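Long-range contacts in putative nucleoside-diphosphate-sugar epimerase (Staphylococcus aureus subsp. aureus, PDB 3E48), which is of unknown function but probably binds a nicotinamide dinucleotide in a Rossmann-type fold, as nucleoside-diphosphate-sugar epimerases do: residues 112-117 with 246-251; 159-164 with 227-232. One frame throughout, in Å; residues are numbered along the deposited sequence.

Interaction 1 (112-117 with 246-251); sequences NNPFHM and MYHAGA
The loop 112-117 passes along one side of the last turns of helix 239-251, its backbone coming closest where the CA atoms of F115 and M246 lie 4.7 Å apart and those of P114 and A249 5.6 Å. The loop follows strand 100-106 of the mixed, largely parallel sheet of the Rossmann-type fold, and its bend is an Asx turn: the side-chain oxygen of N113 accepts the amide of F115, N to OD1 2.8 Å, in the carbonyl plane of the asparagine. Having CG anti to the backbone N (chi1 -168°) places the N113 amide where it makes this bond while its OD1 also rests 3.4 Å from the methyl CB of A249. ND2 of N113 is taken by Q110, so the amide is gripped at both ends and its rotation is fixed. The small CB of A249 lets both N113 and P114 come close to the helix. P114 lays CG 3.7 Å from CA of A249 and brings the same carbon obliquely toward CD2 of the H248 ring. P114 also packs against S129 of the second subunit, which places the loop near the dimer interface. F115 also touches S245 and L242 of helix 239-251, one and four residues before M246. F115 and the selenomethionine M246 run side by side, pointing the same way. CD1 of F115 meets CB of M246 at 3.7 Å, and the Met-aromatic contact is oblique, with SE of M246 4.7 Å from the centroid of the F115 ring.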
ATOM      1  N   ASN B 112       1.184  -5.831   6.251  1.00  9.71           N
ATOM      2  CA  ASN B 112       0.340  -6.458   7.266  1.00  9.99           C
ATOM      3  C   ASN B 112       0.038  -5.541   8.451  1.00 12.08           C
ATOM      4  O   ASN B 112      -0.241  -6.008   9.556  1.00 10.70           O
ATOM      5  CB  ASN B 112       0.991  -7.758   7.762  1.00 10.73           C
ATOM      6  CG  ASN B 112       2.314  -7.523   8.473  1.00 12.16           C
ATOM      7  OD1 ASN B 112       2.983  -6.513   8.257  1.00 11.01           O
ATOM      8  ND2 ASN B 112       2.706  -8.472   9.318  1.00 17.35           N
ATOM      9  N   ASN B 113       0.085  -4.232   8.227  1.00  6.91           N
ATOM     10  CA  ASN B 113      -0.203  -3.298   9.308  1.00  6.56           C
ATOM     11  C   ASN B 113      -1.715  -3.079   9.371  1.00  6.84           C
ATOM     12  O   ASN B 113      -2.328  -2.648   8.395  1.00  8.05           O
ATOM     13  CB  ASN B 113       0.525  -1.970   9.079  1.00  6.31           C
ATOM     14  CG  ASN B 113       0.499  -1.082  10.303  1.00  8.99           C
ATOM     15  OD1 ASN B 113      -0.565  -0.721  10.785  1.00  8.44           O
ATOM     16  ND2 ASN B 113       1.676  -0.732  10.817  1.00  6.25           N
ATOM     17  N   PRO B 114      -2.331  -3.371  10.531  1.00  7.60           N
ATOM     18  CA  PRO B 114      -3.769  -3.234  10.771  1.00  9.57           C
ATOM     19  C   PRO B 114      -4.306  -1.811  10.891  1.00  7.92           C
ATOM     20  O   PRO B 114      -5.524  -1.609  10.944  1.00  8.84           O
ATOM     21  CB  PRO B 114      -3.974  -4.036  12.050  1.00 10.43           C
ATOM     22  CG  PRO B 114      -2.723  -3.757  12.798  1.00 10.31           C
ATOM     23  CD  PRO B 114      -1.658  -3.904  11.729  1.00  7.96           C
ATOM     24  N   PHE B 115      -3.408  -0.829  10.945  1.00  8.42           N
ATOM     25  CA  PHE B 115      -3.827   0.567  11.037  1.00  7.75           C
ATOM     26  C   PHE B 115      -4.747   0.864   9.853  1.00  7.74           C
ATOM     27  O   PHE B 115      -4.394   0.599   8.702  1.00  7.34           O
ATOM     28  CB  PHE B 115      -2.604   1.498  11.006  1.00  5.55           C
ATOM     29  CG  PHE B 115      -2.958   2.960  11.069  1.00  9.59           C
ATOM     30  CD1 PHE B 115      -3.891   3.418  11.994  1.00 10.23           C
ATOM     31  CD2 PHE B 115      -2.364   3.875  10.205  1.00 10.82           C
ATOM     32  CE1 PHE B 115      -4.231   4.770  12.060  1.00  9.74           C
ATOM     33  CE2 PHE B 115      -2.696   5.232  10.261  1.00  9.87           C
ATOM     34  CZ  PHE B 115      -3.631   5.679  11.191  1.00 10.32           C
ATOM     35  N   HIS B 116      -5.917   1.429  10.141  1.00  7.64           N
ATOM     36  CA  HIS B 116      -6.910   1.735   9.118  1.00  9.09           C
ATOM     37  C   HIS B 116      -6.424   2.548   7.931  1.00  6.47           C
ATOM     38  O   HIS B 116      -6.988   2.444   6.844  1.00  7.88           O
ATOM     39  CB  HIS B 116      -8.105   2.446   9.750  1.00  9.28           C
ATOM     40  CG  HIS B 116      -9.061   1.524  10.440  1.00 12.13           C
ATOM     41  ND1 HIS B 116      -8.681   0.308  10.963  1.00 20.51           N
ATOM     42  CD2 HIS B 116     -10.380   1.662  10.722  1.00 13.59           C
ATOM     43  CE1 HIS B 116      -9.726  -0.266  11.539  1.00 16.33           C
ATOM     44  NE2 HIS B 116     -10.765   0.535  11.407  1.00 22.83           N
HETATM   45  N   MSE B 117      -5.396   3.368   8.122  1.00  5.28           N
HETATM   46  CA  MSE B 117      -4.909   4.160   7.002  1.00  9.08           C
HETATM   47  C   MSE B 117      -3.724   3.523   6.289  1.00  4.29           C
HETATM   48  O   MSE B 117      -3.164   4.121   5.372  1.00  7.09           O
HETATM   49  CB  MSE B 117      -4.539   5.578   7.456  1.00  9.39           C
HETATM   50  CG  MSE B 117      -5.686   6.354   8.107  1.00  7.69           C
HETATM   51 SE   MSE B 117      -7.332   6.386   7.079  1.00 19.16          SE
HETATM   52  CE  MSE B 117      -6.591   7.065   5.423  1.00  8.43           C
HETATM   53  N   MSE B 246      -4.490   1.729  15.404  1.00  7.19           N
HETATM   54  CA  MSE B 246      -3.138   2.264  15.419  1.00  9.89           C
HETATM   55  C   MSE B 246      -2.364   1.629  16.575  1.00  8.68           C
HETATM   56  O   MSE B 246      -1.253   1.133  16.394  1.00  7.82           O
HETATM   57  CB  MSE B 246      -3.176   3.792  15.559  1.00 11.47           C
HETATM   58  CG  MSE B 246      -1.839   4.481  15.343  1.00 12.22           C
HETATM   59 SE   MSE B 246      -2.058   6.403  15.167  1.00 22.38          SE
HETATM   60  CE  MSE B 246      -2.359   6.811  17.032  1.00 16.59           C
ATOM     61  N   TYR B 247      -2.954   1.622  17.766  1.00  9.16           N
ATOM     62  CA  TYR B 247      -2.275   1.016  18.904  1.00  9.54           C
ATOM     63  C   TYR B 247      -2.223  -0.502  18.761  1.00  7.71           C
ATOM     64  O   TYR B 247      -1.318  -1.150  19.282  1.00 11.17           O
ATOM     65  CB  TYR B 247      -2.954   1.449  20.204  1.00  8.79           C
ATOM     66  CG  TYR B 247      -2.730   2.929  20.428  1.00  9.21           C
ATOM     67  CD1 TYR B 247      -1.462   3.413  20.748  1.00 11.01           C
ATOM     68  CD2 TYR B 247      -3.745   3.856  20.194  1.00  9.14           C
ATOM     69  CE1 TYR B 247      -1.204   4.781  20.817  1.00 10.38           C
ATOM     70  CE2 TYR B 247      -3.499   5.229  20.258  1.00  9.79           C
ATOM     71  CZ  TYR B 247      -2.224   5.683  20.567  1.00 11.98           C
ATOM     72  OH  TYR B 247      -1.962   7.029  20.596  1.00  9.70           O
ATOM     73  N   HIS B 248      -3.185  -1.066  18.037  1.00  9.26           N
ATOM     74  CA  HIS B 248      -3.198  -2.504  17.815  1.00 12.49           C
ATOM     75  C   HIS B 248      -1.968  -2.857  16.975  1.00 12.77           C
ATOM     76  O   HIS B 248      -1.331  -3.892  17.179  1.00  8.32           O
ATOM     77  CB  HIS B 248      -4.484  -2.915  17.097  1.00 10.44           C
ATOM     78  CG  HIS B 248      -4.617  -4.394  16.897  1.00 20.34           C
ATOM     79  ND1 HIS B 248      -4.450  -5.300  17.921  1.00 22.22           N
ATOM     80  CD2 HIS B 248      -4.914  -5.120  15.793  1.00 22.67           C
ATOM     81  CE1 HIS B 248      -4.639  -6.524  17.457  1.00 25.73           C
ATOM     82  NE2 HIS B 248      -4.921  -6.442  16.170  1.00 28.58           N
ATOM     83  N   ALA B 249      -1.626  -1.984  16.032  1.00  8.51           N
ATOM     84  CA  ALA B 249      -0.448  -2.216  15.203  1.00  7.24           C
ATOM     85  C   ALA B 249       0.771  -2.195  16.126  1.00 10.81           C
ATOM     86  O   ALA B 249       1.747  -2.908  15.903  1.00 10.89           O
ATOM     87  CB  ALA B 249      -0.329  -1.131  14.131  1.00  8.32           C
ATOM     88  N   GLY B 250       0.707  -1.369  17.168  1.00 10.23           N
ATOM     89  CA  GLY B 250       1.805  -1.292  18.113  1.00  9.74           C
ATOM     90  C   GLY B 250       1.914  -2.576  18.920  1.00 12.51           C
ATOM     91  O   GLY B 250       3.012  -3.016  19.270  1.00 11.01           O
ATOM     92  N   ALA B 251       0.766  -3.179  19.215  1.00 12.09           N
ATOM     93  CA  ALA B 251       0.729  -4.423  19.978  1.00 11.76           C
ATOM     94  C   ALA B 251       1.426  -5.531  19.202  1.00 15.43           C
ATOM     95  O   ALA B 251       1.969  -6.469  19.787  1.00 17.54           O
ATOM     96  CB  ALA B 251      -0.719  -4.818  20.266  1.00 10.65           C
TER

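Interaction 2 (159-164 with 227-232)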
ATOM      1  N   LYS B 159      -4.264   6.102  34.782  1.00 19.64           N
ATOM      2  CA  LYS B 159      -3.898   4.948  33.975  1.00 17.70           C
ATOM      3  C   LYS B 159      -3.726   5.281  32.496  1.00 19.27           C
ATOM      4  O   LYS B 159      -4.415   6.147  31.952  1.00 17.03           O
ATOM      5  CB  LYS B 159      -4.968   3.860  34.114  1.00 25.66           C
ATOM      6  CG  LYS B 159      -5.286   3.465  35.548  1.00 28.66           C
ATOM      7  CD  LYS B 159      -6.531   2.591  35.622  1.00 36.70           C
ATOM      8  CE  LYS B 159      -6.910   2.291  37.066  1.00 35.19           C
ATOM      9  NZ  LYS B 159      -8.162   1.488  37.155  1.00 41.50           N
ATOM     10  N   LEU B 160      -2.787   4.589  31.862  1.00 17.30           N
ATOM     11  CA  LEU B 160      -2.531   4.736  30.432  1.00 14.26           C
ATOM     12  C   LEU B 160      -3.295   3.541  29.865  1.00 14.10           C
ATOM     13  O   LEU B 160      -2.995   2.398  30.214  1.00 19.60           O
ATOM     14  CB  LEU B 160      -1.036   4.595  30.140  1.00 14.93           C
ATOM     15  CG  LEU B 160      -0.617   4.777  28.678  1.00 10.11           C
ATOM     16  CD1 LEU B 160      -0.883   6.213  28.241  1.00 10.86           C
ATOM     17  CD2 LEU B 160       0.863   4.441  28.533  1.00 15.99           C
ATOM     18  N   ILE B 161      -4.276   3.796  29.005  1.00 15.97           N
ATOM     19  CA  ILE B 161      -5.105   2.718  28.470  1.00 16.98           C
ATOM     20  C   ILE B 161      -4.901   2.273  27.021  1.00 15.93           C
ATOM     21  O   ILE B 161      -5.670   1.445  26.519  1.00 13.68           O
ATOM     22  CB  ILE B 161      -6.601   3.058  28.647  1.00 15.51           C
ATOM     23  CG1 ILE B 161      -6.959   4.302  27.831  1.00 18.71           C
ATOM     24  CG2 ILE B 161      -6.902   3.298  30.122  1.00 17.48           C
ATOM     25  CD1 ILE B 161      -8.428   4.666  27.873  1.00 19.54           C
ATOM     26  N   TYR B 162      -3.890   2.808  26.347  1.00 12.55           N
ATOM     27  CA  TYR B 162      -3.634   2.420  24.961  1.00 14.09           C
ATOM     28  C   TYR B 162      -3.563   0.898  24.829  1.00 11.68           C
ATOM     29  O   TYR B 162      -2.773   0.244  25.503  1.00 15.68           O
ATOM     30  CB  TYR B 162      -2.318   3.023  24.459  1.00  9.77           C
ATOM     31  CG  TYR B 162      -2.285   4.534  24.365  1.00 11.73           C
ATOM     32  CD1 TYR B 162      -3.340   5.248  23.794  1.00 15.11           C
ATOM     33  CD2 TYR B 162      -1.157   5.245  24.771  1.00 12.61           C
ATOM     34  CE1 TYR B 162      -3.264   6.635  23.626  1.00 15.00           C
ATOM     35  CE2 TYR B 162      -1.072   6.622  24.606  1.00 18.33           C
ATOM     36  CZ  TYR B 162      -2.121   7.312  24.032  1.00 12.05           C
ATOM     37  OH  TYR B 162      -2.009   8.672  23.846  1.00 14.27           O
ATOM     38  N   PRO B 163      -4.398   0.315  23.956  1.00 15.06           N
ATOM     39  CA  PRO B 163      -4.409  -1.140  23.750  1.00 13.38           C
ATOM     40  C   PRO B 163      -3.250  -1.551  22.855  1.00 12.29           C
ATOM     41  O   PRO B 163      -3.449  -2.022  21.734  1.00 13.81           O
ATOM     42  CB  PRO B 163      -5.760  -1.377  23.089  1.00 16.22           C
ATOM     43  CG  PRO B 163      -5.919  -0.143  22.246  1.00 14.52           C
ATOM     44  CD  PRO B 163      -5.478   0.961  23.192  1.00 12.35           C
ATOM     45  N   ALA B 164      -2.034  -1.367  23.360  1.00 12.48           N
ATOM     46  CA  ALA B 164      -0.833  -1.685  22.600  1.00 10.47           C
ATOM     47  C   ALA B 164      -0.083  -2.893  23.139  1.00 10.57           C
ATOM     48  O   ALA B 164       1.053  -3.148  22.743  1.00 10.33           O
ATOM     49  CB  ALA B 164       0.094  -0.471  22.576  1.00 14.55           C
ATOM     50  N   GLU B 227     -12.268  -2.608  21.738  1.00 26.55           N
ATOM     51  CA  GLU B 227     -13.646  -2.150  21.585  1.00 23.16           C
ATOM     52  C   GLU B 227     -13.919  -0.954  22.495  1.00 15.70           C
ATOM     53  O   GLU B 227     -14.491   0.048  22.064  1.00 16.72           O
ATOM     54  CB  GLU B 227     -14.627  -3.279  21.925  1.00 29.97           C
ATOM     55  CG  GLU B 227     -14.455  -4.557  21.110  1.00 28.90           C
ATOM     56  CD  GLU B 227     -13.163  -5.290  21.424  1.00 32.53           C
ATOM     57  OE1 GLU B 227     -12.909  -5.579  22.612  1.00 31.14           O
ATOM     58  OE2 GLU B 227     -12.401  -5.588  20.480  1.00 41.26           O
ATOM     59  N   THR B 228     -13.500  -1.063  23.751  1.00 20.18           N
ATOM     60  CA  THR B 228     -13.706   0.005  24.725  1.00 18.98           C
ATOM     61  C   THR B 228     -12.974   1.282  24.313  1.00 19.53           C
ATOM     62  O   THR B 228     -13.530   2.378  24.393  1.00 20.29           O
ATOM     63  CB  THR B 228     -13.225  -0.426  26.129  1.00 24.87           C
ATOM     64  OG1 THR B 228     -13.943  -1.597  26.539  1.00 30.63           O
ATOM     65  CG2 THR B 228     -13.469   0.681  27.146  1.00 22.05           C
ATOM     66  N   PHE B 229     -11.729   1.138  23.872  1.00 16.37           N
ATOM     67  CA  PHE B 229     -10.940   2.289  23.448  1.00 16.61           C
ATOM     68  C   PHE B 229     -11.614   3.022  22.288  1.00 16.37           C
ATOM     69  O   PHE B 229     -11.736   4.246  22.297  1.00 16.34           O
ATOM     70  CB  PHE B 229      -9.539   1.843  23.020  1.00 18.68           C
ATOM     71  CG  PHE B 229      -8.597   2.984  22.762  1.00 18.78           C
ATOM     72  CD1 PHE B 229      -8.028   3.684  23.821  1.00 18.68           C
ATOM     73  CD2 PHE B 229      -8.295   3.372  21.464  1.00 19.95           C
ATOM     74  CE1 PHE B 229      -7.170   4.757  23.591  1.00 12.55           C
ATOM     75  CE2 PHE B 229      -7.440   4.444  21.222  1.00 17.41           C
ATOM     76  CZ  PHE B 229      -6.876   5.137  22.288  1.00 11.21           C
ATOM     77  N   ALA B 230     -12.056   2.266  21.289  1.00 19.26           N
ATOM     78  CA  ALA B 230     -12.711   2.848  20.125  1.00 22.92           C
ATOM     79  C   ALA B 230     -13.993   3.567  20.518  1.00 22.94           C
ATOM     80  O   ALA B 230     -14.319   4.623  19.977  1.00 19.98           O
ATOM     81  CB  ALA B 230     -13.020   1.758  19.102  1.00 17.51           C
ATOM     82  N   GLU B 231     -14.717   2.978  21.464  1.00 23.47           N
ATOM     83  CA  GLU B 231     -15.975   3.529  21.943  1.00 21.93           C
ATOM     84  C   GLU B 231     -15.821   4.854  22.678  1.00 26.89           C
ATOM     85  O   GLU B 231     -16.569   5.799  22.423  1.00 33.44           O
ATOM     86  CB  GLU B 231     -16.664   2.511  22.853  1.00 27.41           C
ATOM     87  CG  GLU B 231     -17.265   1.331  22.102  1.00 33.09           C
ATOM     88  CD  GLU B 231     -17.691   0.201  23.020  1.00 35.02           C
ATOM     89  OE1 GLU B 231     -18.126   0.481  24.160  1.00 42.79           O
ATOM     90  OE2 GLU B 231     -17.606  -0.971  22.591  1.00 41.47           O
HETATM   91  N   MSE B 232     -14.855   4.929  23.586  1.00 26.20           N
HETATM   92  CA  MSE B 232     -14.656   6.156  24.346  1.00 27.49           C
HETATM   93  C   MSE B 232     -13.882   7.237  23.596  1.00 30.09           C
HETATM   94  O   MSE B 232     -13.617   8.306  24.143  1.00 33.03           O
HETATM   95  CB  MSE B 232     -13.984   5.841  25.690  1.00 32.51           C
HETATM   96  CG  MSE B 232     -12.657   5.120  25.600  1.00 28.00           C
HETATM   97 SE   MSE B 232     -12.085   4.437  27.327  1.00 36.88          SE
HETATM   98  CE  MSE B 232     -11.682   6.132  28.188  1.00 32.32           C
TER
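F229 has CG anti to its backbone N (chi1 -172°), which throws its ring off helix 226-231 toward the segment 159-164, while I161 holds CG1 between its backbone N and carbonyl carbon (chi1 64°) and extends from there to a CD1 that faces the helix. Here the end of helix 226-231 packs against an inverse gamma turn centred on P163, which the chain forms after leaving the short strand 159-160, itself paired in parallel with 220-221. Because that turn sets the proline ring against the helix, it makes a CH-pi contact, with CD of P163 over one face of F229, 3.9 Å from the ring centroid and 18° off the normal. The two side chains cross at about a right angle, and CD lies closest to the CG end of the phenyl ring. I161 and Y162 approach the same ring from other directions. CD1 of I161 lies at the edge of F229, near its plane, 4.2 Å from CD1 of that ring. Y162 starts away from the helix but brings its ring back, so that CZ of F229 sits at the tyrosine's edge, in its plane, 3.8 Å from CD1 of Y162. The F229 ring is thus touched by the side chains of three consecutive residues, I161 to P163. Helix 239-251 adds L243 and A244 to the surroundings of F229, and Y221 donates its hydroxyl to O of Y162. At the solvent-exposed M232, I161 and this selenomethionine reach toward each other tip to tip, methyl CD1 of I161 lying 3.6 Å from methyl CE of M232.

Interaction 2 is nested along the chain inside the loop that interaction 1 closes, and the two centres are about 14 Å apart. Helix 239-251 joins them: while M246, H248 and A249 serve interaction 1, Y247 turns away from the loop 112-117 and stacks its ring with Y162, its OH 3.3 Å from CE1 of Y162. Y247 also sets CB 3.8 Å from O of P163, and CB of A251 packs 3.5 Å from O of A164. One helix therefore contacts the loop after strand 100-106 through M246, H248 and A249, and the turn at 162-164 through Y247 and A251.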